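PDB 4EVS: putative ABC transporter subunit, substrate-binding component from Rhodopseudomonas palustris, which binds 4-hydroxybenzoate between its two lobes and probably delivers benzoate derivatives from lignin breakdown to an ABC transporter. Local coordinates for residues Lys161-Glu164 with Ala165-Gly168; Ile186-Arg189 with Ile190-Ser193; Ala288-Gly291 with Ala292-Ile295; Gln363-Trp366 with Gly367-Lys370. All blocks are in the same frame, centred on the assembly; numbering follows the deposited sequence.

Contact 1 (Lys161-Glu164 with Ala165-Gly168); sequences KTFE and AEGG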
ATOM      1  N   LYS A 161       2.438 -10.189 -18.182  1.00 20.72           N
ATOM      2  CA  LYS A 161       3.543 -11.141 -18.341  1.00 22.39           C
ATOM      3  C   LYS A 161       3.211 -12.486 -17.699  1.00 21.83           C
ATOM      4  O   LYS A 161       3.427 -13.554 -18.288  1.00 21.50           O
ATOM      5  CB  LYS A 161       4.850 -10.597 -17.753  1.00 23.87           C
ATOM      6  CG  LYS A 161       5.979 -11.618 -17.770  1.00 29.46           C
ATOM      7  CD  LYS A 161       7.374 -11.026 -17.524  1.00 37.01           C
ATOM      8  CE  LYS A 161       8.443 -11.909 -18.197  1.00 40.00           C
ATOM      9  NZ  LYS A 161       8.078 -13.377 -18.223  1.00 43.09           N
ATOM     10  N   THR A 162       2.705 -12.423 -16.476  1.00 21.02           N
ATOM     11  CA  THR A 162       2.515 -13.619 -15.700  1.00 21.23           C
ATOM     12  C   THR A 162       1.340 -14.445 -16.252  1.00 20.52           C
ATOM     13  O   THR A 162       1.448 -15.665 -16.419  1.00 20.95           O
ATOM     14  CB  THR A 162       2.275 -13.246 -14.213  1.00 20.27           C
ATOM     15  OG1 THR A 162       3.361 -12.400 -13.716  1.00 21.57           O
ATOM     16  CG2 THR A 162       2.116 -14.489 -13.383  1.00 20.20           C
ATOM     17  N   PHE A 163       0.224 -13.776 -16.545  1.00 20.30           N
ATOM     18  CA  PHE A 163      -0.991 -14.444 -16.971  1.00 20.09           C
ATOM     19  C   PHE A 163      -0.757 -15.044 -18.357  1.00 20.62           C
ATOM     20  O   PHE A 163      -1.182 -16.179 -18.631  1.00 20.12           O
ATOM     21  CB  PHE A 163      -2.191 -13.483 -16.912  1.00 21.51           C
ATOM     22  CG  PHE A 163      -3.517 -14.128 -17.200  1.00 19.68           C
ATOM     23  CD1 PHE A 163      -4.008 -15.148 -16.402  1.00 20.74           C
ATOM     24  CD2 PHE A 163      -4.250 -13.758 -18.314  1.00 20.60           C
ATOM     25  CE1 PHE A 163      -5.213 -15.763 -16.682  1.00 21.00           C
ATOM     26  CE2 PHE A 163      -5.479 -14.358 -18.570  1.00 21.16           C
ATOM     27  CZ  PHE A 163      -5.947 -15.357 -17.772  1.00 21.34           C
ATOM     28  N   GLU A 164      -0.080 -14.306 -19.233  1.00 21.14           N
ATOM     29  CA  GLU A 164       0.163 -14.807 -20.594  1.00 21.58           C
ATOM     30  C   GLU A 164       1.085 -16.025 -20.566  1.00 20.89           C
ATOM     31  O   GLU A 164       0.916 -16.993 -21.330  1.00 21.54           O
ATOM     32  CB  GLU A 164       0.672 -13.677 -21.495  1.00 21.40           C
ATOM     33  CG  GLU A 164      -0.467 -12.663 -21.824  1.00 26.00           C
ATOM     34  CD  GLU A 164       0.002 -11.409 -22.589  1.00 28.39           C
ATOM     35  OE1 GLU A 164       1.058 -11.459 -23.241  1.00 31.92           O
ATOM     36  OE2 GLU A 164      -0.685 -10.348 -22.511  1.00 31.93           O
ATOM     37  N   ALA A 165       2.033 -16.034 -19.641  1.00 21.75           N
ATOM     38  CA  ALA A 165       2.970 -17.160 -19.516  1.00 22.00           C
ATOM     39  C   ALA A 165       2.277 -18.433 -19.066  1.00 23.20           C
ATOM     40  O   ALA A 165       2.693 -19.541 -19.447  1.00 24.17           O
ATOM     41  CB  ALA A 165       4.109 -16.796 -18.550  1.00 22.48           C
ATOM     42  N   GLU A 166       1.187 -18.277 -18.325  1.00 23.55           N
ATOM     43  CA  GLU A 166       0.374 -19.392 -17.878  1.00 24.27           C
ATOM     44  C   GLU A 166      -0.652 -19.810 -18.908  1.00 24.10           C
ATOM     45  O   GLU A 166      -1.454 -20.726 -18.650  1.00 25.92           O
ATOM     46  CB  GLU A 166      -0.373 -18.997 -16.614  1.00 25.54           C
ATOM     47  CG  GLU A 166       0.542 -18.655 -15.494  1.00 28.79           C
ATOM     48  CD  GLU A 166      -0.177 -18.031 -14.361  1.00 32.38           C
ATOM     49  OE1 GLU A 166      -1.178 -17.278 -14.584  1.00 32.47           O
ATOM     50  OE2 GLU A 166       0.276 -18.306 -13.233  1.00 35.85           O
ATOM     51  N   GLY A 167      -0.629 -19.161 -20.074  1.00 22.82           N
ATOM     52  CA  GLY A 167      -1.527 -19.525 -21.170  1.00 23.46           C
ATOM     53  C   GLY A 167      -2.805 -18.720 -21.314  1.00 23.35           C
ATOM     54  O   GLY A 167      -3.650 -18.994 -22.167  1.00 25.85           O
ATOM     55  N   GLY A 168      -2.993 -17.746 -20.436  1.00 22.14           N
ATOM     56  CA  GLY A 168      -4.157 -16.902 -20.513  1.00 22.28           C
ATOM     57  C   GLY A 168      -4.042 -15.848 -21.587  1.00 22.30           C
ATOM     58  O   GLY A 168      -2.938 -15.523 -22.041  1.00 23.31           O
TER
HETATM   59  O   HOH W   1      -1.017 -16.670 -23.609  1.00 37.92           O
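A Schellman motif ends helix 150-165 here, with Phe163 and Glu164 supplying the carbonyls and Gly168 and Gly167 the donors that turn the chain toward strand 169-176. The wide six-to-one bond runs from Gly168 N to Phe163 O, 3.0 Å. Inside it, Gly167 N reaches Glu164 O at 2.9 Å, coming from above that carbonyl plane instead of along a lone pair. The reversal depends on the positive phi of Gly167 (97°), which glycine, having no beta carbon, adopts easily; that is why it suits the turn. Just before it, ordinary helical bonding persists: Glu166 N gives its hydrogen to Thr162 O, 3.2 Å away, and only weakly to Phe163 O.

The side chains follow the turn. Phe163 swings its ring anti to the backbone N (chi1 -174°), which turns it to the returning chain, and Gly168 CA rests over one face, 3.8 Å from the ring centroid, as a CH-pi contact. With no side chain, Gly168 can lay its CA 3.4 Å above the plane of the Phe163 ring, offset toward the rim. The extended chain of Glu166 crosses the Phe163 side chain at about a right angle, its OE1 approaching the ring obliquely. Around the turn, Thr162 turns its OG1 back to Ala158 O and packs on helix 123-136, while Lys135 of that helix bonds Glu166 O. Glu164 CA points its hydrogen almost straight at Gly168 O, and a water donates both to Glu164 O, at 3.0 Å, and to Gly168 O, at 2.7 Å.

Contact 2 (Ile186-Arg189 with Ile190-Ser193); sequences IMQR and IKDS. With SO4 (sulfate ion), chain H.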
ATOM      1  N   ILE A 186     -15.989   2.597 -19.493  1.00 23.10           N
ATOM      2  CA  ILE A 186     -15.039   1.484 -19.427  1.00 22.97           C
ATOM      3  C   ILE A 186     -15.794   0.146 -19.254  1.00 21.63           C
ATOM      4  O   ILE A 186     -15.395  -0.874 -19.803  1.00 20.21           O
ATOM      5  CB  ILE A 186     -13.941   1.665 -18.317  1.00 24.96           C
ATOM      6  CG1 ILE A 186     -12.921   0.516 -18.373  1.00 28.93           C
ATOM      7  CG2 ILE A 186     -14.512   1.679 -17.013  1.00 26.85           C
ATOM      8  CD1 ILE A 186     -12.108   0.390 -19.693  1.00 33.65           C
HETATM    9  N   MSE A 187     -16.874   0.138 -18.479  1.00 21.49           N
HETATM   10  CA  MSE A 187     -17.631  -1.104 -18.304  1.00 20.73           C
HETATM   11  C   MSE A 187     -18.225  -1.585 -19.611  1.00 21.50           C
HETATM   12  O   MSE A 187     -18.237  -2.771 -19.881  1.00 22.47           O
HETATM   13  CB  MSE A 187     -18.723  -0.958 -17.255  1.00 20.29           C
HETATM   14  CG  MSE A 187     -18.206  -0.630 -15.899  1.00 20.26           C
HETATM   15 SE   MSE A 187     -16.719  -1.781 -15.239  0.65 21.43          SE
HETATM   16  CE  MSE A 187     -15.898  -0.537 -14.070  1.00 22.37           C
ATOM     17  N   GLN A 188     -18.659  -0.643 -20.435  1.00 21.85           N
ATOM     18  CA  GLN A 188     -19.173  -0.994 -21.751  1.00 22.83           C
ATOM     19  C   GLN A 188     -18.054  -1.588 -22.615  1.00 22.34           C
ATOM     20  O   GLN A 188     -18.262  -2.607 -23.321  1.00 23.00           O
ATOM     21  CB  GLN A 188     -19.833   0.216 -22.416  1.00 24.47           C
ATOM     22  CG  GLN A 188     -20.482  -0.099 -23.741  1.00 26.78           C
ATOM     23  CD  GLN A 188     -21.578  -1.145 -23.640  1.00 30.91           C
ATOM     24  OE1 GLN A 188     -22.398  -1.117 -22.716  1.00 34.38           O
ATOM     25  NE2 GLN A 188     -21.590  -2.086 -24.581  1.00 33.68           N
ATOM     26  N   ARG A 189     -16.880  -0.977 -22.603  1.00 22.23           N
ATOM     27  CA  ARG A 189     -15.743  -1.569 -23.351  1.00 22.84           C
ATOM     28  C   ARG A 189     -15.386  -2.990 -22.857  1.00 22.65           C
ATOM     29  O   ARG A 189     -15.095  -3.909 -23.653  1.00 23.54           O
ATOM     30  CB  ARG A 189     -14.512  -0.659 -23.304  1.00 24.53           C
ATOM     31  CG  ARG A 189     -14.712   0.693 -24.001  1.00 28.69           C
ATOM     32  CD  ARG A 189     -13.509   1.600 -23.779  1.00 32.21           C
ATOM     33  NE  ARG A 189     -12.343   1.108 -24.522  1.00 35.01           N
ATOM     34  CZ  ARG A 189     -11.128   1.661 -24.464  1.00 37.53           C
ATOM     35  NH1 ARG A 189     -10.922   2.720 -23.687  1.00 36.97           N
ATOM     36  NH2 ARG A 189     -10.116   1.145 -25.161  1.00 39.57           N
ATOM     37  N   ILE A 190     -15.420  -3.193 -21.556  1.00 20.79           N
ATOM     38  CA  ILE A 190     -15.127  -4.509 -20.983  1.00 20.67           C
ATOM     39  C   ILE A 190     -16.168  -5.525 -21.407  1.00 22.17           C
ATOM     40  O   ILE A 190     -15.815  -6.632 -21.821  1.00 23.49           O
ATOM     41  CB  ILE A 190     -14.969  -4.463 -19.438  1.00 20.08           C
ATOM     42  CG1 ILE A 190     -13.692  -3.706 -19.080  1.00 20.34           C
ATOM     43  CG2 ILE A 190     -14.898  -5.891 -18.847  1.00 21.50           C
ATOM     44  CD1 ILE A 190     -13.620  -3.307 -17.659  1.00 21.03           C
ATOM     45  N   LYS A 191     -17.437  -5.145 -21.364  1.00 23.06           N
ATOM     46  CA  LYS A 191     -18.508  -6.030 -21.833  1.00 25.12           C
ATOM     47  C   LYS A 191     -18.244  -6.428 -23.284  1.00 25.68           C
ATOM     48  O   LYS A 191     -18.267  -7.621 -23.645  1.00 26.45           O
ATOM     49  CB  LYS A 191     -19.840  -5.322 -21.698  1.00 26.27           C
ATOM     50  CG  LYS A 191     -21.019  -6.204 -21.950  1.00 30.77           C
ATOM     51  CD  LYS A 191     -22.286  -5.377 -21.980  1.00 35.86           C
ATOM     52  CE  LYS A 191     -23.473  -6.218 -22.505  1.00 38.60           C
ATOM     53  NZ  LYS A 191     -24.742  -5.408 -22.564  1.00 41.65           N
ATOM     54  N   ASP A 192     -17.979  -5.418 -24.098  1.00 26.74           N
ATOM     55  CA  ASP A 192     -17.676  -5.627 -25.510  1.00 27.53           C
ATOM     56  C   ASP A 192     -16.493  -6.535 -25.787  1.00 26.81           C
ATOM     57  O   ASP A 192     -16.487  -7.195 -26.818  1.00 27.49           O
ATOM     58  CB  ASP A 192     -17.471  -4.297 -26.238  1.00 29.08           C
ATOM     59  CG  ASP A 192     -18.770  -3.492 -26.380  1.00 31.45           C
ATOM     60  OD1 ASP A 192     -19.846  -4.084 -26.146  1.00 35.64           O
ATOM     61  OD2 ASP A 192     -18.694  -2.278 -26.728  1.00 35.49           O
ATOM     62  N   SER A 193     -15.507  -6.568 -24.901  1.00 25.96           N
ATOM     63  CA  SER A 193     -14.295  -7.361 -25.109  1.00 25.58           C
ATOM     64  C   SER A 193     -14.471  -8.879 -25.034  1.00 25.63           C
ATOM     65  O   SER A 193     -13.577  -9.624 -25.460  1.00 26.83           O
ATOM     66  CB  SER A 193     -13.243  -7.011 -24.059  1.00 25.14           C
ATOM     67  OG  SER A 193     -13.524  -7.578 -22.764  1.00 24.63           O
TER
HETATM   68  S   SO4 H 407      -7.395   3.683 -24.702  0.77 63.19           S
HETATM   69  O1  SO4 H 407      -7.955   2.831 -25.737  0.77 63.99           O
HETATM   70  O2  SO4 H 407      -6.566   4.719 -25.314  0.77 63.73           O
HETATM   71  O3  SO4 H 407      -6.559   2.893 -23.796  0.77 63.54           O
HETATM   72  O4  SO4 H 407      -8.467   4.326 -23.953  0.77 62.53           O
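The flat groups on the outer side are the Gln188 amide, the Asp192 carboxylate it meets one turn on, and the Arg189 guanidinium, which has a sulfate, probably from the crystallisation liquor, at its edge, the sulfur lying in the guanidinium plane. Arg189 NH1 donates to sulfate O4 at 2.9 Å and NH2 to O1 at 2.8 Å; its NE also forms a long, weak ion pair with Glu172. The amide and carboxylate planes stand 65° apart; the bond from Gln188 NE2 to Asp192 OD1, 3.1 Å long, is weak and bent (122°). The bend at chi2 (60°) brings the amide of Gln188 to Asp192.

The inner side is apolar. Ile190 CD1 lies 4.0 Å from Ile186 CG1 and also nears the selenium of the selenomethionine at Met187. Ile186 packs on Val174 of strand 169-176, Ile190 on that strand and on Ala143 of strand 141-147, and Met187 fits against Phe211 and Tyr215 of helix 206-217. Ser193 OG folds back to Ile190 O, 2.7 Å away and on a lone pair. Such an amphipathic helix, 184-193, is the connection of a beta-alpha-beta crossover, here between parallel strands 169-176 and 197-201.

Contact 3 (Ala288-Gly291 with Ala292-Ile295); sequences AYDG and ARLI. With SO4 (sulfate ion), chain D.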
ATOM      1  N   ALA A 288       2.588   2.030   8.573  1.00 13.64           N
ATOM      2  CA  ALA A 288       3.064   3.060   9.506  1.00 14.06           C
ATOM      3  C   ALA A 288       3.582   2.471  10.797  1.00 13.60           C
ATOM      4  O   ALA A 288       4.610   2.934  11.335  1.00 14.11           O
ATOM      5  CB  ALA A 288       1.958   4.103   9.772  1.00 14.26           C
ATOM      6  N   TYR A 289       2.887   1.455  11.318  1.00 14.07           N
ATOM      7  CA  TYR A 289       3.336   0.789  12.522  1.00 15.17           C
ATOM      8  C   TYR A 289       4.714   0.183  12.333  1.00 14.65           C
ATOM      9  O   TYR A 289       5.634   0.404  13.163  1.00 15.60           O
ATOM     10  CB  TYR A 289       2.302  -0.258  12.933  1.00 15.05           C
ATOM     11  CG  TYR A 289       2.511  -0.962  14.238  1.00 15.39           C
ATOM     12  CD1 TYR A 289       2.028  -0.423  15.400  1.00 16.55           C
ATOM     13  CD2 TYR A 289       3.155  -2.161  14.319  1.00 16.68           C
ATOM     14  CE1 TYR A 289       2.153  -1.067  16.599  1.00 17.25           C
ATOM     15  CE2 TYR A 289       3.299  -2.840  15.541  1.00 17.99           C
ATOM     16  CZ  TYR A 289       2.821  -2.254  16.687  1.00 17.74           C
ATOM     17  OH  TYR A 289       2.953  -2.861  17.913  1.00 22.55           O
ATOM     18  N   ASP A 290       4.899  -0.570  11.260  1.00 15.23           N
ATOM     19  CA  ASP A 290       6.192  -1.158  10.967  1.00 16.07           C
ATOM     20  C   ASP A 290       7.215  -0.105  10.554  1.00 14.90           C
ATOM     21  O   ASP A 290       8.389  -0.260  10.831  1.00 16.28           O
ATOM     22  CB  ASP A 290       6.047  -2.200   9.857  1.00 14.97           C
ATOM     23  CG  ASP A 290       5.358  -3.486  10.334  1.00 15.27           C
ATOM     24  OD1 ASP A 290       5.764  -3.988  11.403  1.00 17.57           O
ATOM     25  OD2 ASP A 290       4.423  -3.973   9.646  1.00 17.49           O
ATOM     26  N   GLY A 291       6.774   0.985   9.936  1.00 15.85           N
ATOM     27  CA  GLY A 291       7.672   2.101   9.648  1.00 16.53           C
ATOM     28  C   GLY A 291       8.220   2.722  10.903  1.00 15.81           C
ATOM     29  O   GLY A 291       9.390   3.040  10.945  1.00 16.38           O
ATOM     30  N   ALA A 292       7.372   2.943  11.913  1.00 15.94           N
ATOM     31  CA  ALA A 292       7.817   3.479  13.186  1.00 16.73           C
ATOM     32  C   ALA A 292       8.840   2.529  13.834  1.00 15.98           C
ATOM     33  O   ALA A 292       9.837   2.975  14.432  1.00 17.53           O
ATOM     34  CB  ALA A 292       6.603   3.710  14.116  1.00 17.34           C
ATOM     35  N   ARG A 293       8.605   1.226  13.736  1.00 15.98           N
ATOM     36  CA  ARG A 293       9.579   0.265  14.249  1.00 16.55           C
ATOM     37  C   ARG A 293      10.956   0.501  13.625  1.00 16.98           C
ATOM     38  O   ARG A 293      11.974   0.509  14.305  1.00 17.29           O
ATOM     39  CB  ARG A 293       9.146  -1.176  13.931  1.00 17.00           C
ATOM     40  CG  ARG A 293      10.084  -2.230  14.437  1.00 17.16           C
ATOM     41  CD  ARG A 293       9.727  -3.658  14.010  1.00 22.97           C
ATOM     42  NE  ARG A 293       8.523  -4.148  14.709  1.00 30.07           N
ATOM     43  CZ  ARG A 293       8.515  -4.687  15.926  1.00 30.14           C
ATOM     44  NH1 ARG A 293       9.644  -4.846  16.667  1.00 33.42           N
ATOM     45  NH2 ARG A 293       7.357  -5.054  16.429  1.00 32.25           N
ATOM     46  N   LEU A 294      10.998   0.686  12.310  1.00 16.28           N
ATOM     47  CA  LEU A 294      12.275   0.877  11.633  1.00 17.38           C
ATOM     48  C   LEU A 294      12.907   2.227  11.995  1.00 17.38           C
ATOM     49  O   LEU A 294      14.125   2.306  12.199  1.00 18.13           O
ATOM     50  CB  LEU A 294      12.172   0.763  10.139  1.00 17.65           C
ATOM     51  CG  LEU A 294      11.815  -0.611   9.561  1.00 19.96           C
ATOM     52  CD1 LEU A 294      12.002  -0.691   8.044  1.00 21.65           C
ATOM     53  CD2 LEU A 294      12.468  -1.723  10.246  1.00 24.31           C
ATOM     54  N   ILE A 295      12.095   3.279  12.151  1.00 16.55           N
ATOM     55  CA  ILE A 295      12.626   4.576  12.570  1.00 17.18           C
ATOM     56  C   ILE A 295      13.210   4.461  13.970  1.00 17.09           C
ATOM     57  O   ILE A 295      14.293   4.967  14.222  1.00 17.61           O
ATOM     58  CB  ILE A 295      11.534   5.663  12.522  1.00 17.24           C
ATOM     59  CG1 ILE A 295      11.178   5.920  11.057  1.00 19.07           C
ATOM     60  CG2 ILE A 295      12.018   6.989  13.206  1.00 19.84           C
ATOM     61  CD1 ILE A 295       9.915   6.734  10.817  1.00 21.28           C
TER
HETATM   62  S   SO4 D 403       5.349  -5.681  18.916  0.83 38.23           S
HETATM   63  O1  SO4 D 403       5.128  -4.322  18.372  0.83 35.12           O
HETATM   64  O2  SO4 D 403       6.540  -6.295  18.351  0.83 41.61           O
HETATM   65  O3  SO4 D 403       5.590  -5.515  20.349  0.83 41.34           O
HETATM   66  O4  SO4 D 403       4.265  -6.639  18.692  0.83 40.04           O
HETATM   67  O   HOH W   2       6.109  -4.274  14.124  1.00 32.06           O
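Ala288 passes the helix on to Ala292, whose N donates to Ala288 O at 2.8 Å; small methyl groups suit this buried part, where Ala292 lies against Trp32 of helix 19-36. A chi1 near 180° carries the Tyr289 ring away from its own N, and the ring meets those of Trp32 and Phe267 edge-to-face. Tyr289 OH donates to sulfate O1, 2.7 Å away, near the ring plane. The same sulfate takes a bond from Arg293 NH2, one turn on, whose modelled length is doubtfully short, and another from His36; the sulfur lies in the plane of the guanidinium, at its edge.

Asp290 is buried yet well satisfied: OD2 receives Ser322 OG and pairs with Arg324, while OD1 accepts from Trp320 NE1. Toward Arg293 it stops short of a salt bridge, OD1 and NE being 4.3 Å apart. A water bridges them, donating to Asp290 OD1 at 2.8 Å and, at a doubtfully short distance, accepting from Arg293 NE. Gly291, without a side chain, offers its O to Ile295 N, 3.0 Å away. The backbone bonds are those of a regular alpha-helix, the long helix 283-302, which begins at pocket residue Met283 and packs on helix 19-36, within a lobe of the two-lobed periplasmic binding protein fold.

Contact 4 (Gln363-Trp366 with Gly367-Lys370); sequences QPDW and GLVK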
ATOM      1  N   GLN A 363       7.184 -13.206  -0.754  1.00 18.17           N
ATOM      2  CA  GLN A 363       7.198 -12.502  -2.016  1.00 16.48           C
ATOM      3  C   GLN A 363       8.102 -11.281  -1.918  1.00 16.32           C
ATOM      4  O   GLN A 363       7.895 -10.435  -1.053  1.00 16.96           O
ATOM      5  CB  GLN A 363       5.796 -12.040  -2.344  1.00 17.51           C
ATOM      6  CG  GLN A 363       4.762 -13.188  -2.462  1.00 16.40           C
ATOM      7  CD  GLN A 363       5.080 -14.188  -3.546  1.00 17.85           C
ATOM      8  OE1 GLN A 363       4.949 -13.874  -4.726  1.00 19.58           O
ATOM      9  NE2 GLN A 363       5.531 -15.388  -3.164  1.00 19.64           N
ATOM     10  N   PRO A 364       9.080 -11.148  -2.798  1.00 16.23           N
ATOM     11  CA  PRO A 364       9.927  -9.972  -2.887  1.00 17.46           C
ATOM     12  C   PRO A 364       9.281  -8.953  -3.818  1.00 16.96           C
ATOM     13  O   PRO A 364       8.158  -9.165  -4.306  1.00 17.29           O
ATOM     14  CB  PRO A 364      11.202 -10.540  -3.485  1.00 17.89           C
ATOM     15  CG  PRO A 364      10.659 -11.506  -4.476  1.00 18.37           C
ATOM     16  CD  PRO A 364       9.462 -12.139  -3.799  1.00 16.88           C
ATOM     17  N   ASP A 365      10.019  -7.898  -4.147  1.00 16.25           N
ATOM     18  CA  ASP A 365       9.598  -6.971  -5.157  1.00 16.44           C
ATOM     19  C   ASP A 365       9.872  -7.586  -6.531  1.00 16.78           C
ATOM     20  O   ASP A 365      10.949  -7.397  -7.067  1.00 17.10           O
ATOM     21  CB  ASP A 365      10.235  -5.605  -5.028  1.00 17.50           C
ATOM     22  CG  ASP A 365       9.744  -4.644  -6.077  1.00 15.92           C
ATOM     23  OD1 ASP A 365       8.799  -4.991  -6.844  1.00 15.41           O
ATOM     24  OD2 ASP A 365      10.320  -3.538  -6.175  1.00 18.16           O
ATOM     25  N   TRP A 366       8.888  -8.281  -7.106  1.00 17.34           N
ATOM     26  CA  TRP A 366       9.062  -8.946  -8.420  1.00 17.64           C
ATOM     27  C   TRP A 366       9.365  -7.953  -9.574  1.00 17.63           C
ATOM     28  O   TRP A 366       9.806  -8.335 -10.676  1.00 19.30           O
ATOM     29  CB  TRP A 366       7.806  -9.738  -8.788  1.00 17.77           C
ATOM     30  CG  TRP A 366       7.533 -10.906  -7.913  1.00 17.67           C
ATOM     31  CD1 TRP A 366       6.412 -11.122  -7.151  1.00 18.73           C
ATOM     32  CD2 TRP A 366       8.379 -12.025  -7.702  1.00 20.27           C
ATOM     33  NE1 TRP A 366       6.510 -12.311  -6.505  1.00 20.58           N
ATOM     34  CE2 TRP A 366       7.700 -12.897  -6.830  1.00 20.31           C
ATOM     35  CE3 TRP A 366       9.636 -12.410  -8.212  1.00 22.79           C
ATOM     36  CZ2 TRP A 366       8.260 -14.110  -6.392  1.00 22.57           C
ATOM     37  CZ3 TRP A 366      10.184 -13.609  -7.782  1.00 23.79           C
ATOM     38  CH2 TRP A 366       9.488 -14.441  -6.871  1.00 23.32           C
ATOM     39  N   GLY A 367       9.109  -6.667  -9.340  1.00 17.19           N
ATOM     40  CA  GLY A 367       9.430  -5.621 -10.309  1.00 17.67           C
ATOM     41  C   GLY A 367      10.880  -5.262 -10.436  1.00 18.31           C
ATOM     42  O   GLY A 367      11.238  -4.565 -11.377  1.00 19.98           O
ATOM     43  N   LEU A 368      11.704  -5.704  -9.481  1.00 18.24           N
ATOM     44  CA  LEU A 368      13.151  -5.432  -9.494  1.00 18.84           C
ATOM     45  C   LEU A 368      13.988  -6.711  -9.514  1.00 19.83           C
ATOM     46  O   LEU A 368      15.086  -6.712 -10.078  1.00 21.75           O
ATOM     47  CB  LEU A 368      13.555  -4.594  -8.267  1.00 18.86           C
ATOM     48  CG  LEU A 368      13.016  -3.156  -8.186  1.00 17.44           C
ATOM     49  CD1 LEU A 368      13.607  -2.437  -6.975  1.00 18.20           C
ATOM     50  CD2 LEU A 368      13.279  -2.320  -9.468  1.00 21.97           C
ATOM     51  N   VAL A 369      13.547  -7.785  -8.840  1.00 21.24           N
ATOM     52  CA  VAL A 369      14.481  -8.904  -8.584  1.00 21.77           C
ATOM     53  C   VAL A 369      14.832  -9.755  -9.822  1.00 24.36           C
ATOM     54  O   VAL A 369      15.825 -10.485  -9.787  1.00 25.23           O
ATOM     55  CB  VAL A 369      14.064  -9.800  -7.352  1.00 21.59           C
ATOM     56  CG1 VAL A 369      13.948  -8.937  -6.071  1.00 21.54           C
ATOM     57  CG2 VAL A 369      12.775 -10.549  -7.640  1.00 22.69           C
ATOM     58  N   LYS A 370      14.053  -9.653 -10.894  0.51 26.17           N
ATOM     59  CA  LYS A 370      14.360 -10.390 -12.138  0.51 27.91           C
ATOM     60  C   LYS A 370      15.051  -9.540 -13.196  0.51 29.98           C
ATOM     61  O   LYS A 370      15.540 -10.071 -14.212  0.51 30.75           O
ATOM     62  CB  LYS A 370      13.087 -10.996 -12.739  0.51 27.76           C
ATOM     63  CG  LYS A 370      12.479 -12.092 -11.887  0.51 27.60           C
ATOM     64  CD  LYS A 370      11.454 -12.907 -12.656  0.51 29.62           C
ATOM     65  CE  LYS A 370      10.747 -13.912 -11.749  0.51 29.53           C
ATOM     66  NZ  LYS A 370       9.691 -14.675 -12.494  0.51 30.54           N
TER
HETATM   67  O   HOH W   3      12.084  -7.842 -11.977  1.00 25.57           O
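With chi1 at -178°, the carboxylate of Asp365 reaches forward to Gly367 N and acts as N-cap of the short, weakly bonded helix 366-369; Trp366, its CG opposite the carbonyl carbon (chi1 -67°), lays the indole alongside the chain, with NE1 toward Gln363 and the benzo ring toward Val369. Gly367 N meets Asp365 OD1 at 3.0 Å from well above the carboxylate plane. That oxygen also receives Ser107 OG and Thr122 OG1, which hold the capping group in place. An aspartate suits the position because its short arm reaches an N-H at a helix start that the backbone would leave without a carbonyl.

The carbonyl of the same residue serves as well. Leu368 N donates to Asp365 O at 3.0 Å from above the carbonyl plane, and Val369 N reaches that oxygen, 3.2 Å away, nearly along the C=O axis.

The indole organises the outer side. Trp366 NE1 donates to Gln363 OE1 at 2.8 Å, with the acceptor within a degree of the ring plane, which helps to fix the rotation of the ring. Pro364 CD sits over one face, 3.4 Å above it and offset toward the rim. Val369 CG2 comes obliquely to Trp366 CE3, at 3.7 Å, and also touches Pro364 CG; Trp366 also packs on Phe124 and Val128 of helix 123-136. Thus the C-terminal turn is fastened to the body just after strand 351-363. A water closes the next step, donating to Trp366 O at 2.7 Å and accepting from Lys370 N at 2.9 Å.

Overall arrangement
Contact 3 is the buried one; contacts 1 and 4 lie at the surface, and contact 2 is partly buried, with an apolar inner side. Contacts 1 and 4 share a neighbour, helix 123-136, and their nearest atoms are about 6 Å apart, yet they manage opposite helix ends: one closes a C-terminus with glycines, the other opens an N-terminus with an aspartate. Contacts 2 and 3 both lie within helices, in different lobes, centres about 42 Å apart. In each an arginine meets a sulfate, but in contact 3 tyrosine and histidine share the anion. Contacts 1 and 2 flank strand 169-176, which follows one helix and precedes the other.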